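Local coordinates for protein Xyn30D (Paenibacillus barcinonensis, PDB 4QB6) that binds glucuronic acid units of xylan through a calcium-binding module, the C-terminal part of a glucuronoxylan-specific enzyme that probably cleaves the xylan main chain, at residues L56-Y60 against W125-G129; T88-R94 against N158-S164; G100-L104 against T151-N155. All blocks are in the same frame, centred on the assembly; numbering follows the deposited sequence.

Contact 1 of 3, residues L56-Y60 against W125-G129. With GCU (alpha-D-glucopyranuronic acid), chain B.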
ATOM      1  N   LEU A  56       5.876  -0.527 -16.439  1.00 12.70           N
ATOM      2  CA  LEU A  56       5.207  -0.303 -17.728  1.00 14.09           C
ATOM      3  C   LEU A  56       4.601   1.089 -17.805  1.00 13.34           C
ATOM      4  O   LEU A  56       4.727   1.784 -18.826  1.00 15.41           O
ATOM      5  CB  LEU A  56       4.121  -1.365 -17.922  1.00 16.05           C
ATOM      6  CG  LEU A  56       3.246  -1.264 -19.167  1.00 18.66           C
ATOM      7  CD1 LEU A  56       4.116  -1.354 -20.416  1.00 20.56           C
ATOM      8  CD2 LEU A  56       2.192  -2.360 -19.134  1.00 19.90           C
ATOM      9  N   TYR A  57       3.871   1.499 -16.779  1.00 10.88           N
ATOM     10  CA  TYR A  57       3.169   2.802 -16.774  1.00 10.84           C
ATOM     11  C   TYR A  57       4.046   3.831 -16.103  1.00 10.17           C
ATOM     12  O   TYR A  57       4.570   3.609 -15.011  1.00 11.38           O
ATOM     13  CB  TYR A  57       1.824   2.693 -16.064  1.00 11.09           C
ATOM     14  CG  TYR A  57       0.916   1.773 -16.792  1.00 12.12           C
ATOM     15  CD1 TYR A  57       0.404   2.120 -18.032  1.00 13.36           C
ATOM     16  CD2 TYR A  57       0.636   0.507 -16.298  1.00 13.09           C
ATOM     17  CE1 TYR A  57      -0.410   1.237 -18.745  1.00 14.98           C
ATOM     18  CE2 TYR A  57      -0.163  -0.360 -16.998  1.00 13.99           C
ATOM     19  CZ  TYR A  57      -0.652  -0.001 -18.216  1.00 14.49           C
ATOM     20  OH  TYR A  57      -1.474  -0.902 -18.890  1.00 18.66           O
ATOM     21  N   PRO A  58       4.241   4.983 -16.745  1.00  9.53           N
ATOM     22  CA  PRO A  58       5.125   6.006 -16.230  1.00  9.55           C
ATOM     23  C   PRO A  58       4.512   6.771 -15.050  1.00  9.18           C
ATOM     24  O   PRO A  58       3.308   6.762 -14.853  1.00  9.26           O
ATOM     25  CB  PRO A  58       5.323   6.912 -17.446  1.00  9.85           C
ATOM     26  CG  PRO A  58       4.079   6.776 -18.189  1.00 10.12           C
ATOM     27  CD  PRO A  58       3.684   5.336 -18.057  1.00  9.60           C
ATOM     28  N   GLY A  59       5.384   7.414 -14.284  1.00  9.22           N
ATOM     29  CA  GLY A  59       4.973   8.327 -13.249  1.00  9.33           C
ATOM     30  C   GLY A  59       5.171   7.867 -11.828  1.00  9.76           C
ATOM     31  O   GLY A  59       4.893   8.609 -10.902  1.00 10.49           O
ATOM     32  N   TYR A  60       5.638   6.622 -11.671  1.00  9.54           N
ATOM     33  CA  TYR A  60       5.969   6.068 -10.365  1.00  9.73           C
ATOM     34  C   TYR A  60       7.192   6.742  -9.774  1.00 10.56           C
ATOM     35  O   TYR A  60       8.042   7.293 -10.482  1.00 12.04           O
ATOM     36  CB  TYR A  60       6.198   4.548 -10.483  1.00  9.66           C
ATOM     37  CG  TYR A  60       7.229   4.185 -11.530  1.00  9.90           C
ATOM     38  CD1 TYR A  60       8.583   4.259 -11.240  1.00 10.76           C
ATOM     39  CD2 TYR A  60       6.861   3.819 -12.818  1.00 10.36           C
ATOM     40  CE1 TYR A  60       9.552   3.960 -12.191  1.00 11.70           C
ATOM     41  CE2 TYR A  60       7.827   3.532 -13.790  1.00 11.24           C
ATOM     42  CZ  TYR A  60       9.152   3.588 -13.445  1.00 12.14           C
ATOM     43  OH  TYR A  60      10.128   3.305 -14.406  1.00 15.01           O
ATOM     44  N   TRP A 125      -4.117   3.865 -15.783  1.00  8.61           N
ATOM     45  CA  TRP A 125      -2.997   3.215 -15.147  1.00  8.29           C
ATOM     46  C   TRP A 125      -1.784   4.129 -15.004  1.00  8.53           C
ATOM     47  O   TRP A 125      -0.845   3.803 -14.299  1.00  8.43           O
ATOM     48  CB  TRP A 125      -2.586   1.915 -15.836  1.00  8.87           C
ATOM     49  CG  TRP A 125      -3.626   0.855 -15.805  1.00  9.33           C
ATOM     50  CD1 TRP A 125      -4.267   0.317 -16.871  1.00 10.56           C
ATOM     51  CD2 TRP A 125      -4.110   0.168 -14.635  1.00  9.39           C
ATOM     52  NE1 TRP A 125      -5.153  -0.650 -16.423  1.00 10.81           N
ATOM     53  CE2 TRP A 125      -5.068  -0.758 -15.066  1.00 10.26           C
ATOM     54  CE3 TRP A 125      -3.846   0.269 -13.267  1.00  9.17           C
ATOM     55  CZ2 TRP A 125      -5.764  -1.574 -14.179  1.00 10.36           C
ATOM     56  CZ3 TRP A 125      -4.510  -0.565 -12.407  1.00  9.24           C
ATOM     57  CH2 TRP A 125      -5.482  -1.455 -12.871  1.00 10.12           C
ATOM     58  N   SER A 126      -1.822   5.307 -15.656  1.00  8.53           N
ATOM     59  CA  SER A 126      -0.769   6.309 -15.418  1.00  8.57           C
ATOM     60  C   SER A 126      -1.273   7.562 -14.713  1.00  7.90           C
ATOM     61  O   SER A 126      -0.579   8.570 -14.669  1.00  8.21           O
ATOM     62  CB  SER A 126       0.041   6.622 -16.678  1.00  8.81           C
ATOM     63  OG  SER A 126      -0.680   7.391 -17.616  1.00  9.68           O
ATOM     64  N   THR A 127      -2.451   7.475 -14.104  1.00  8.04           N
ATOM     65  CA  THR A 127      -2.917   8.510 -13.176  1.00  8.15           C
ATOM     66  C   THR A 127      -2.670   7.972 -11.775  1.00  8.22           C
ATOM     67  O   THR A 127      -3.322   7.005 -11.329  1.00  8.70           O
ATOM     68  CB  THR A 127      -4.381   8.874 -13.327  1.00  8.82           C
ATOM     69  OG1 THR A 127      -4.554   9.398 -14.652  1.00  9.87           O
ATOM     70  CG2 THR A 127      -4.798   9.906 -12.294  1.00  9.22           C
ATOM     71  N   TRP A 128      -1.747   8.593 -11.071  1.00  7.87           N
ATOM     72  CA  TRP A 128      -1.365   8.189  -9.728  1.00  8.57           C
ATOM     73  C   TRP A 128      -2.102   9.042  -8.737  1.00  9.53           C
ATOM     74  O   TRP A 128      -1.848  10.250  -8.633  1.00 12.42           O
ATOM     75  CB  TRP A 128       0.143   8.308  -9.557  1.00  8.47           C
ATOM     76  CG  TRP A 128       0.880   7.417 -10.496  1.00  8.37           C
ATOM     77  CD1 TRP A 128       1.359   7.756 -11.721  1.00  9.00           C
ATOM     78  CD2 TRP A 128       1.161   6.015 -10.331  1.00  8.20           C
ATOM     79  NE1 TRP A 128       1.947   6.661 -12.308  1.00  9.01           N
ATOM     80  CE2 TRP A 128       1.854   5.581 -11.470  1.00  8.58           C
ATOM     81  CE3 TRP A 128       0.924   5.093  -9.300  1.00  8.06           C
ATOM     82  CZ2 TRP A 128       2.265   4.269 -11.632  1.00  8.53           C
ATOM     83  CZ3 TRP A 128       1.316   3.795  -9.479  1.00  8.47           C
ATOM     84  CH2 TRP A 128       2.009   3.408 -10.606  1.00  8.59           C
ATOM     85  N   GLY A 129      -3.054   8.440  -8.045  1.00  8.97           N
ATOM     86  CA  GLY A 129      -3.818   9.106  -7.015  1.00  9.01           C
ATOM     87  C   GLY A 129      -3.330   8.752  -5.642  1.00  8.86           C
ATOM     88  O   GLY A 129      -2.383   7.975  -5.462  1.00  9.49           O
TER
HETATM   89  C1  GCU B   2      -3.432  -4.391 -16.841  1.00 17.30           C
HETATM   90  C2  GCU B   2      -2.292  -3.492 -16.441  1.00 16.50           C
HETATM   91  C3  GCU B   2      -1.703  -3.885 -15.103  1.00 16.47           C
HETATM   92  C4  GCU B   2      -2.868  -3.998 -14.032  1.00 13.77           C
HETATM   93  C5  GCU B   2      -3.893  -4.991 -14.546  1.00 14.37           C
HETATM   94  C6  GCU B   2      -5.028  -5.178 -13.627  1.00 13.87           C
HETATM   95  O2  GCU B   2      -1.305  -3.440 -17.503  1.00 18.07           O
HETATM   96  O3  GCU B   2      -0.730  -2.977 -14.599  1.00 15.22           O
HETATM   97  O4  GCU B   2      -2.305  -4.541 -12.818  1.00 10.35           O
HETATM   98  O5  GCU B   2      -4.364  -4.447 -15.762  1.00 16.25           O
HETATM   99  O6A GCU B   2      -4.799  -5.530 -12.461  1.00 10.58           O
HETATM  100  O6B GCU B   2      -6.172  -4.988 -14.021  1.00 16.45           O
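Tyr57 lays its phenol ring over the side-chain stem of Trp125, whose CB stands over the ring centre, 3.4 Å from the centroid, as a CH-pi contact. The two rings overlap only in part, the phenol forming an offset stack with the five-membered ring of Trp125 at a plane angle of 28°. In Tyr57 CG is anti to its own carbonyl carbon (chi1 -64°), which directs the ring across the 125-129 segment and its hydroxyl to the glucuronic acid. There Tyr57 OH and the sugar O2 share a hydrogen bond of 2.9 Å, with O2 in the plane of the ring. The sugar's C4 lies 3.7 Å above the Trp125 indole plane, toward the rim. This aromatic pair belongs to the sugar pocket of a CBM35 beta-sandwich, built from loops at one end of the sheets. Behind it, Trp128 NE1 donates an almost straight bond (175°) of 2.9 Å to Pro58 O, which lies in the indole plane. Tyr60 N lies over the rim of one face of that indole and Trp125 O over the rim of the opposite face. Tyr57 O and Tyr60 N are buried here without a polar partner. Leu56 CG backs the other face of the Tyr57 ring, and Tyr65 OH bonds to Tyr57 N. Farther out, the Tyr60 side chain rests on Asp157, a ligand of a bound calcium ion.

Contact 2 of 3, residues T88-R94 against N158-S164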
ATOM      1  N   THR A  88      -1.751   7.239  16.380  1.00  9.94           N
ATOM      2  CA  THR A  88      -2.450   7.182  15.104  1.00  9.82           C
ATOM      3  C   THR A  88      -1.542   7.754  14.030  1.00  9.02           C
ATOM      4  O   THR A  88      -0.954   8.825  14.182  1.00 10.01           O
ATOM      5  CB  THR A  88      -3.762   7.961  15.158  1.00 10.74           C
ATOM      6  OG1 THR A  88      -4.559   7.400  16.199  1.00 12.67           O
ATOM      7  CG2 THR A  88      -4.503   7.900  13.849  1.00 11.11           C
ATOM      8  N   LYS A  89      -1.425   7.022  12.933  1.00  8.49           N
ATOM      9  CA  LYS A  89      -0.642   7.434  11.780  1.00  9.26           C
ATOM     10  C   LYS A  89      -1.514   7.620  10.569  1.00  8.81           C
ATOM     11  O   LYS A  89      -2.473   6.838  10.361  1.00  9.72           O
ATOM     12  CB  LYS A  89       0.417   6.391  11.438  1.00  9.47           C
ATOM     13  CG  LYS A  89       1.283   5.941  12.595  1.00  9.72           C
ATOM     14  CD  LYS A  89       1.999   7.063  13.324  1.00 10.28           C
ATOM     15  CE  LYS A  89       2.741   6.534  14.530  1.00 11.30           C
ATOM     16  NZ  LYS A  89       3.301   7.637  15.344  1.00 12.83           N
ATOM     17  N   ASN A  90      -1.190   8.615   9.756  1.00  9.38           N
ATOM     18  CA  ASN A  90      -1.736   8.781   8.407  1.00 10.52           C
ATOM     19  C   ASN A  90      -0.887   7.983   7.454  1.00 10.37           C
ATOM     20  O   ASN A  90       0.321   8.226   7.355  1.00 11.00           O
ATOM     21  CB  ASN A  90      -1.712  10.249   7.997  1.00 12.55           C
ATOM     22  CG  ASN A  90      -2.625  11.103   8.823  1.00 15.39           C
ATOM     23  OD1 ASN A  90      -3.611  10.646   9.341  1.00 17.25           O
ATOM     24  ND2 ASN A  90      -2.276  12.380   8.968  1.00 20.59           N
ATOM     25  N   VAL A  91      -1.445   6.964   6.821  1.00  9.19           N
ATOM     26  CA  VAL A  91      -0.749   6.166   5.831  1.00  8.87           C
ATOM     27  C   VAL A  91      -1.339   6.515   4.484  1.00  8.61           C
ATOM     28  O   VAL A  91      -2.534   6.269   4.247  1.00  8.83           O
ATOM     29  CB  VAL A  91      -0.839   4.654   6.117  1.00  9.30           C
ATOM     30  CG1 VAL A  91      -0.128   3.874   5.040  1.00 10.10           C
ATOM     31  CG2 VAL A  91      -0.268   4.335   7.499  1.00  9.92           C
ATOM     32  N   LYS A  92      -0.543   7.126   3.638  1.00  8.57           N
ATOM     33  CA  LYS A  92      -0.973   7.633   2.348  1.00  8.89           C
ATOM     34  C   LYS A  92      -0.411   6.776   1.250  1.00  8.24           C
ATOM     35  O   LYS A  92       0.802   6.720   1.048  1.00  8.96           O
ATOM     36  CB  LYS A  92      -0.553   9.092   2.201  1.00 10.78           C
ATOM     37  CG  LYS A  92      -0.942   9.707   0.858  1.00 12.45           C
ATOM     38  CD  LYS A  92      -0.639  11.199   0.805  1.00 16.07           C
ATOM     39  CE  LYS A  92       0.822  11.511   0.933  1.00 18.37           C
ATOM     40  NZ  LYS A  92       1.018  12.995   0.914  1.00 22.49           N
ATOM     41  N   PHE A  93      -1.274   6.067   0.542  1.00  7.67           N
ATOM     42  CA  PHE A  93      -0.916   5.204  -0.565  1.00  7.58           C
ATOM     43  C   PHE A  93      -0.916   5.992  -1.845  1.00  7.59           C
ATOM     44  O   PHE A  93      -1.892   6.715  -2.100  1.00  9.30           O
ATOM     45  CB  PHE A  93      -1.963   4.083  -0.726  1.00  8.09           C
ATOM     46  CG  PHE A  93      -2.102   3.190   0.470  1.00  8.50           C
ATOM     47  CD1 PHE A  93      -2.984   3.498   1.493  1.00  9.37           C
ATOM     48  CD2 PHE A  93      -1.342   2.037   0.589  1.00  8.65           C
ATOM     49  CE1 PHE A  93      -3.108   2.664   2.574  1.00 10.37           C
ATOM     50  CE2 PHE A  93      -1.464   1.228   1.698  1.00  9.22           C
ATOM     51  CZ  PHE A  93      -2.345   1.554   2.689  1.00  9.86           C
ATOM     52  N   ARG A  94       0.113   5.883  -2.658  1.00  6.87           N
ATOM     53  CA  ARG A  94       0.130   6.435  -4.019  1.00  6.84           C
ATOM     54  C   ARG A  94      -0.054   5.255  -4.943  1.00  6.41           C
ATOM     55  O   ARG A  94       0.736   4.292  -4.903  1.00  6.96           O
ATOM     56  CB  ARG A  94       1.417   7.181  -4.318  1.00  7.40           C
ATOM     57  CG  ARG A  94       1.388   7.898  -5.675  1.00  8.01           C
ATOM     58  CD  ARG A  94       2.554   8.860  -5.806  1.00  8.80           C
ATOM     59  NE  ARG A  94       2.468   9.730  -6.999  1.00  9.49           N
ATOM     60  CZ  ARG A  94       3.072   9.495  -8.137  1.00  9.31           C
ATOM     61  NH1 ARG A  94       3.758   8.398  -8.329  1.00 10.20           N
ATOM     62  NH2 ARG A  94       2.974  10.361  -9.149  1.00  9.91           N
ATOM     63  N   ASN A 158       3.912   3.486  -3.663  1.00  7.27           N
ATOM     64  CA  ASN A 158       4.610   3.780  -2.401  1.00  8.03           C
ATOM     65  C   ASN A 158       3.580   4.046  -1.336  1.00  8.35           C
ATOM     66  O   ASN A 158       2.374   4.178  -1.649  1.00  7.91           O
ATOM     67  CB  ASN A 158       5.625   4.960  -2.560  1.00  8.93           C
ATOM     68  CG  ASN A 158       4.981   6.306  -2.766  1.00  9.46           C
ATOM     69  OD1 ASN A 158       5.436   7.118  -3.607  1.00 13.78           O
ATOM     70  ND2 ASN A 158       4.029   6.594  -2.006  1.00  9.40           N
ATOM     71  N   ILE A 159       4.026   4.096  -0.093  1.00  8.13           N
ATOM     72  CA  ILE A 159       3.252   4.658   1.004  1.00  8.99           C
ATOM     73  C   ILE A 159       4.045   5.741   1.689  1.00  8.78           C
ATOM     74  O   ILE A 159       5.301   5.749   1.670  1.00  9.27           O
ATOM     75  CB  ILE A 159       2.834   3.625   2.057  1.00  9.51           C
ATOM     76  CG1 ILE A 159       4.050   2.906   2.651  1.00 10.21           C
ATOM     77  CG2 ILE A 159       1.836   2.682   1.446  1.00 10.07           C
ATOM     78  CD1 ILE A 159       3.729   1.995   3.802  1.00 11.16           C
ATOM     79  N   THR A 160       3.341   6.699   2.258  1.00  8.59           N
ATOM     80  CA  THR A 160       3.963   7.717   3.132  1.00  9.56           C
ATOM     81  C   THR A 160       3.302   7.612   4.466  1.00  9.79           C
ATOM     82  O   THR A 160       2.061   7.589   4.548  1.00 11.20           O
ATOM     83  CB  THR A 160       3.837   9.111   2.551  1.00 10.57           C
ATOM     84  OG1 THR A 160       4.425   9.136   1.250  1.00 12.32           O
ATOM     85  CG2 THR A 160       4.518  10.153   3.433  1.00 11.35           C
ATOM     86  N   VAL A 161       4.074   7.569   5.534  1.00  9.56           N
ATOM     87  CA  VAL A 161       3.561   7.417   6.899  1.00  9.84           C
ATOM     88  C   VAL A 161       3.915   8.679   7.653  1.00 10.67           C
ATOM     89  O   VAL A 161       5.086   9.095   7.668  1.00 10.87           O
ATOM     90  CB  VAL A 161       4.209   6.204   7.586  1.00 10.02           C
ATOM     91  CG1 VAL A 161       3.670   6.026   8.992  1.00 11.05           C
ATOM     92  CG2 VAL A 161       3.976   4.949   6.745  1.00 10.30           C
ATOM     93  N   THR A 162       2.933   9.249   8.318  0.50 10.35           N
ATOM     94  CA  THR A 162       3.067  10.520   9.026  0.50 11.03           C
ATOM     95  C   THR A 162       2.328  10.358  10.350  0.50 11.35           C
ATOM     96  O   THR A 162       1.316   9.666  10.445  0.50 10.34           O
ATOM     97  CB  THR A 162       2.474  11.652   8.149  0.50 11.34           C
ATOM     98  OG1 THR A 162       3.163  11.675   6.874  0.50 10.96           O
ATOM     99  CG2 THR A 162       2.564  13.008   8.824  0.50 12.00           C
ATOM    100  N   ALA A 163       2.825  10.962  11.417  1.00 12.08           N
ATOM    101  CA  ALA A 163       2.094  10.969  12.652  1.00 13.40           C
ATOM    102  C   ALA A 163       0.900  11.877  12.502  1.00 15.91           C
ATOM    103  O   ALA A 163       1.027  12.959  11.940  1.00 16.70           O
ATOM    104  CB  ALA A 163       2.980  11.473  13.776  1.00 14.56           C
ATOM    105  N   SER A 164      -0.263  11.436  12.971  1.00 18.11           N
ATOM    106  CA  SER A 164      -1.508  12.195  12.744  1.00 23.17           C
ATOM    107  C   SER A 164      -1.559  13.431  13.628  1.00 28.32           C
ATOM    108  O   SER A 164      -0.878  13.522  14.650  1.00 31.37           O
ATOM    109  CB  SER A 164      -2.743  11.321  12.980  1.00 24.26           C
ATOM    110  OG  SER A 164      -2.843  10.281  12.015  1.00 28.20           O
ATOM    111  OXT SER A 164      -2.294  14.375  13.319  1.00 34.36           O
TER
HETATM  112  O   HOH W   1       2.523   8.263  -0.625  1.00 13.01           O
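Asn90 and Thr162 exchange two backbone hydrogen bonds, as do Lys92 and Thr160, as the hydrogen-bonded pairs of the antiparallel strands 88-94 and 158-163. Lys92 N to Thr160 O is 2.8 Å and nearly straight at 173°. Arg94 N adds a bond to Asn158 O at one end, and Ser164 N reaches Thr88 O at the other. Between these pairs come CA-H...O contacts, among them Ile159 CA to Lys92 O at 3.2 Å. Apolar packing occupies the face carrying Val91, Phe93, Ile159 and Val161. With its CG2 anti to the carbonyl carbon, Ile159 presents that methyl to Phe93, 3.4 Å from CD2, and the two side chains lie side by side. The polar contacts gather on the other face. A water links Lys92 O, at 2.9 Å, to Thr160 OG1, at 2.8 Å, and more weakly to Asn158 ND2; Thr160 OG1 also bonds Thr39 OG1. The Asn158 amide packs obliquely against the stem of Arg94, ND2 being 3.5 Å from its CB, while the extended arginine carries its guanidinium to a salt bridge with Asp157. Ser164 OG can make a weak hydrogen bond to either Asn90 OD1 or Thr88 O, which of them being unsettled. The pair forms the middle of a four-stranded antiparallel sheet of the sandwich: strand 128-137 flanks 87-96, strand 38-41 flanks 155-163, and Ile159 packs on Trp78 and Ile81 of strand 72-83 in the other sheet.

Contact 3 of 3, residues G100-L104 against T151-N155. With CA (calcium ion), chain C; GCU (alpha-D-glucopyranuronic acid), chain B.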
ATOM      1  N   GLY A 100     -13.013   1.094 -11.745  1.00 11.83           N
ATOM      2  CA  GLY A 100     -13.585   0.278 -10.676  1.00 11.72           C
ATOM      3  C   GLY A 100     -12.957   0.529  -9.332  1.00 11.69           C
ATOM      4  O   GLY A 100     -11.969   1.277  -9.230  1.00 14.03           O
ATOM      5  N   THR A 101     -13.500  -0.120  -8.321  1.00 10.92           N
ATOM      6  CA  THR A 101     -13.011  -0.068  -6.958  1.00 10.46           C
ATOM      7  C   THR A 101     -12.453  -1.418  -6.619  1.00  9.54           C
ATOM      8  O   THR A 101     -13.065  -2.432  -6.913  1.00 10.34           O
ATOM      9  CB  THR A 101     -14.120   0.307  -5.980  1.00 10.82           C
ATOM     10  OG1 THR A 101     -14.533   1.647  -6.302  1.00 12.98           O
ATOM     11  CG2 THR A 101     -13.664   0.256  -4.539  1.00 11.39           C
ATOM     12  N   ARG A 102     -11.285  -1.451  -5.977  1.00  8.47           N
ATOM     13  CA  ARG A 102     -10.660  -2.692  -5.538  1.00  8.23           C
ATOM     14  C   ARG A 102     -10.396  -2.595  -4.067  1.00  8.36           C
ATOM     15  O   ARG A 102      -9.947  -1.541  -3.585  1.00  9.03           O
ATOM     16  CB  ARG A 102      -9.400  -2.989  -6.331  1.00  8.51           C
ATOM     17  CG  ARG A 102      -9.661  -3.126  -7.825  1.00  8.36           C
ATOM     18  CD  ARG A 102      -8.450  -3.539  -8.627  1.00  8.34           C
ATOM     19  NE  ARG A 102      -8.791  -3.721 -10.027  1.00  8.68           N
ATOM     20  CZ  ARG A 102      -7.953  -4.174 -10.946  1.00  9.39           C
ATOM     21  NH1 ARG A 102      -6.727  -4.494 -10.641  1.00  9.07           N
ATOM     22  NH2 ARG A 102      -8.345  -4.340 -12.203  1.00 10.92           N
ATOM     23  N   ASN A 103     -10.670  -3.667  -3.341  0.50  8.22           N
ATOM     24  CA  ASN A 103     -10.607  -3.658  -1.878  0.50  8.18           C
ATOM     25  C   ASN A 103      -9.410  -4.409  -1.374  0.50  8.35           C
ATOM     26  O   ASN A 103      -9.010  -5.417  -1.953  0.50  8.55           O
ATOM     27  CB  ASN A 103     -11.890  -4.245  -1.296  0.50  8.27           C
ATOM     28  CG  ASN A 103     -13.125  -3.725  -1.992  0.50  8.16           C
ATOM     29  OD1 ASN A 103     -13.903  -4.514  -2.539  0.50 10.36           O
ATOM     30  ND2 ASN A 103     -13.313  -2.413  -2.020  0.50  7.34           N
ATOM     31  N   LEU A 104      -8.811  -3.907  -0.306  1.00  8.42           N
ATOM     32  CA  LEU A 104      -7.665  -4.588   0.314  1.00  8.24           C
ATOM     33  C   LEU A 104      -7.867  -4.762   1.798  1.00  8.05           C
ATOM     34  O   LEU A 104      -8.323  -3.817   2.474  1.00  8.89           O
ATOM     35  CB  LEU A 104      -6.340  -3.838   0.102  1.00  8.52           C
ATOM     36  CG  LEU A 104      -5.926  -3.495  -1.319  1.00  8.69           C
ATOM     37  CD1 LEU A 104      -4.629  -2.719  -1.347  1.00  9.34           C
ATOM     38  CD2 LEU A 104      -5.742  -4.753  -2.153  1.00  9.30           C
ATOM     39  N   THR A 151     -11.114  -8.760  -5.386  1.00  8.61           N
ATOM     40  CA  THR A 151     -11.223  -7.784  -6.450  1.00  8.65           C
ATOM     41  C   THR A 151      -9.851  -7.365  -7.014  1.00  8.14           C
ATOM     42  O   THR A 151      -9.753  -6.403  -7.760  1.00  9.11           O
ATOM     43  CB  THR A 151     -12.047  -6.548  -6.020  1.00  8.95           C
ATOM     44  OG1 THR A 151     -11.611  -6.079  -4.735  1.00  9.46           O
ATOM     45  CG2 THR A 151     -13.531  -6.908  -5.944  1.00  9.94           C
ATOM     46  N   GLU A 152      -8.816  -8.139  -6.728  1.00  7.85           N
ATOM     47  CA  GLU A 152      -7.453  -7.813  -7.184  1.00  8.00           C
ATOM     48  C   GLU A 152      -7.039  -6.493  -6.505  1.00  7.78           C
ATOM     49  O   GLU A 152      -7.566  -6.146  -5.439  1.00  8.15           O
ATOM     50  CB  GLU A 152      -7.353  -7.843  -8.725  1.00  8.88           C
ATOM     51  CG  GLU A 152      -6.144  -8.585  -9.274  1.00  9.45           C
ATOM     52  CD  GLU A 152      -5.119  -7.728  -9.986  1.00  9.56           C
ATOM     53  OE1 GLU A 152      -4.780  -6.628  -9.492  1.00  9.15           O
ATOM     54  OE2 GLU A 152      -4.592  -8.144 -11.042  1.00  9.78           O
ATOM     55  N   GLY A 153      -6.057  -5.796  -7.049  1.00  7.72           N
ATOM     56  CA  GLY A 153      -5.581  -4.594  -6.359  1.00  7.60           C
ATOM     57  C   GLY A 153      -5.201  -3.496  -7.293  1.00  7.47           C
ATOM     58  O   GLY A 153      -4.954  -3.714  -8.466  1.00  7.61           O
ATOM     59  N   PRO A 154      -5.068  -2.277  -6.771  1.00  7.51           N
ATOM     60  CA  PRO A 154      -4.493  -1.199  -7.553  1.00  7.53           C
ATOM     61  C   PRO A 154      -3.009  -1.432  -7.785  1.00  7.33           C
ATOM     62  O   PRO A 154      -2.376  -2.140  -7.012  1.00  7.94           O
ATOM     63  CB  PRO A 154      -4.711   0.003  -6.654  1.00  8.03           C
ATOM     64  CG  PRO A 154      -4.598  -0.549  -5.284  1.00  8.63           C
ATOM     65  CD  PRO A 154      -5.222  -1.922  -5.359  1.00  7.95           C
ATOM     66  N   ASN A 155      -2.431  -0.832  -8.809  1.00  6.96           N
ATOM     67  CA  ASN A 155      -0.997  -0.839  -8.922  1.00  6.84           C
ATOM     68  C   ASN A 155      -0.445   0.107  -7.846  1.00  6.97           C
ATOM     69  O   ASN A 155      -0.935   1.239  -7.705  1.00  8.19           O
ATOM     70  CB  ASN A 155      -0.529  -0.405 -10.288  1.00  6.90           C
ATOM     71  CG  ASN A 155      -0.794  -1.423 -11.364  1.00  7.57           C
ATOM     72  OD1 ASN A 155      -1.089  -2.587 -11.102  1.00  7.88           O
ATOM     73  ND2 ASN A 155      -0.621  -0.996 -12.605  1.00  8.20           N
TER
HETATM   74 CA    CA C 203      -2.951  -6.361 -11.254  1.00  8.23          CA
HETATM   75  C1  GCU B   2      -3.432  -4.391 -16.841  1.00 17.30           C
HETATM   76  C2  GCU B   2      -2.292  -3.492 -16.441  1.00 16.50           C
HETATM   77  C3  GCU B   2      -1.703  -3.885 -15.103  1.00 16.47           C
HETATM   78  C4  GCU B   2      -2.868  -3.998 -14.032  1.00 13.77           C
HETATM   79  C5  GCU B   2      -3.893  -4.991 -14.546  1.00 14.37           C
HETATM   80  C6  GCU B   2      -5.028  -5.178 -13.627  1.00 13.87           C
HETATM   81  O2  GCU B   2      -1.305  -3.440 -17.503  1.00 18.07           O
HETATM   82  O3  GCU B   2      -0.730  -2.977 -14.599  1.00 15.22           O
HETATM   83  O4  GCU B   2      -2.305  -4.541 -12.818  1.00 10.35           O
HETATM   84  O5  GCU B   2      -4.364  -4.447 -15.762  1.00 16.25           O
HETATM   85  O6A GCU B   2      -4.799  -5.530 -12.461  1.00 10.58           O
HETATM   86  O6B GCU B   2      -6.172  -4.988 -14.021  1.00 16.45           O
HETATM   87  O   HOH W   2      -9.157  -7.449  -3.606  1.00  8.02           O
HETATM   88  O   HOH W   3     -12.591  -7.506  -2.636  1.00 13.50           O
HETATM   89  O   HOH W   4      -2.543  -4.514  -9.683  1.00  8.50           O
HETATM   90  O   HOH W   5      -2.363  -7.875 -13.034  1.00 12.71           O
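Arg102 leaves its strand with CG anti to the carbonyl carbon (chi1 -60°) and then runs fully extended past Thr151 O to bring its guanidinium to Gly153 and the uronic acid. Glu152 instead bends at chi2 (-113°), which turns its carboxylate back to the calcium ion. The guanidinium receives the sugar carboxylate at its edge through two parallel bonds, NH1 to O6A at 2.8 Å and NH2 to O6B at 2.9 Å. NH1 also donates to Gly153 O, 2.9 Å away, from 46° out of that carbonyl's plane, and this second bond helps fix the rotation of the group. Both oxygens of Glu152 bind the calcium, OE2 at 2.4 Å, while Gly153 N holds OE1 on its anti lone pair at 2.9 Å. The sugar completes a chelate with O4 and with O6A, which lies 2.4 Å from the metal. O6A is thus gripped by both the ion and Arg102, a setting that would be expected to favour the ionised uronate. Two waters, Asn67 OD1 and Phe68 O fill the remaining calcium positions, one of these waters also bonding to Gly153 O. This direct calcium bridge to the sugar is a central element of the uronate pocket of this CBM35 module. Away from it, Asn103 N donates to Thr151 OG1 at 2.9 Å, and a water joins Asn103 O to Thr151 N and Glu152 O. Strand 102-108 lies between strands 140-149 and 111-119 of the five-stranded sheet, and the loop 151-154, with Pro154 on Phe68, leads from strand 140-149 into strand 155-163 of the other sheet.

In the fold
From the N terminus the chain first passes 56-60, which waits for 125-129 to close contact 1 after a span that includes strands of both main sheets. Within that span 88-94 and 100-104 have gone by, and their partners come later, so contact 1 crosses both of the others. Contact 3 closes next, at 151-155, tying the start of strand 102-108 in the five-stranded sheet to the loop before strand 155-163. Contact 2 closes last, at 158-164, so the third lies wholly within its span. Contact 2 builds the middle of the four-stranded sheet, and Arg94 joins it to contact 1 by a probable hydrogen bond to Gly59. Contacts 1 and 3 meet where Trp125 packs on Asn155, both touching the same sugar.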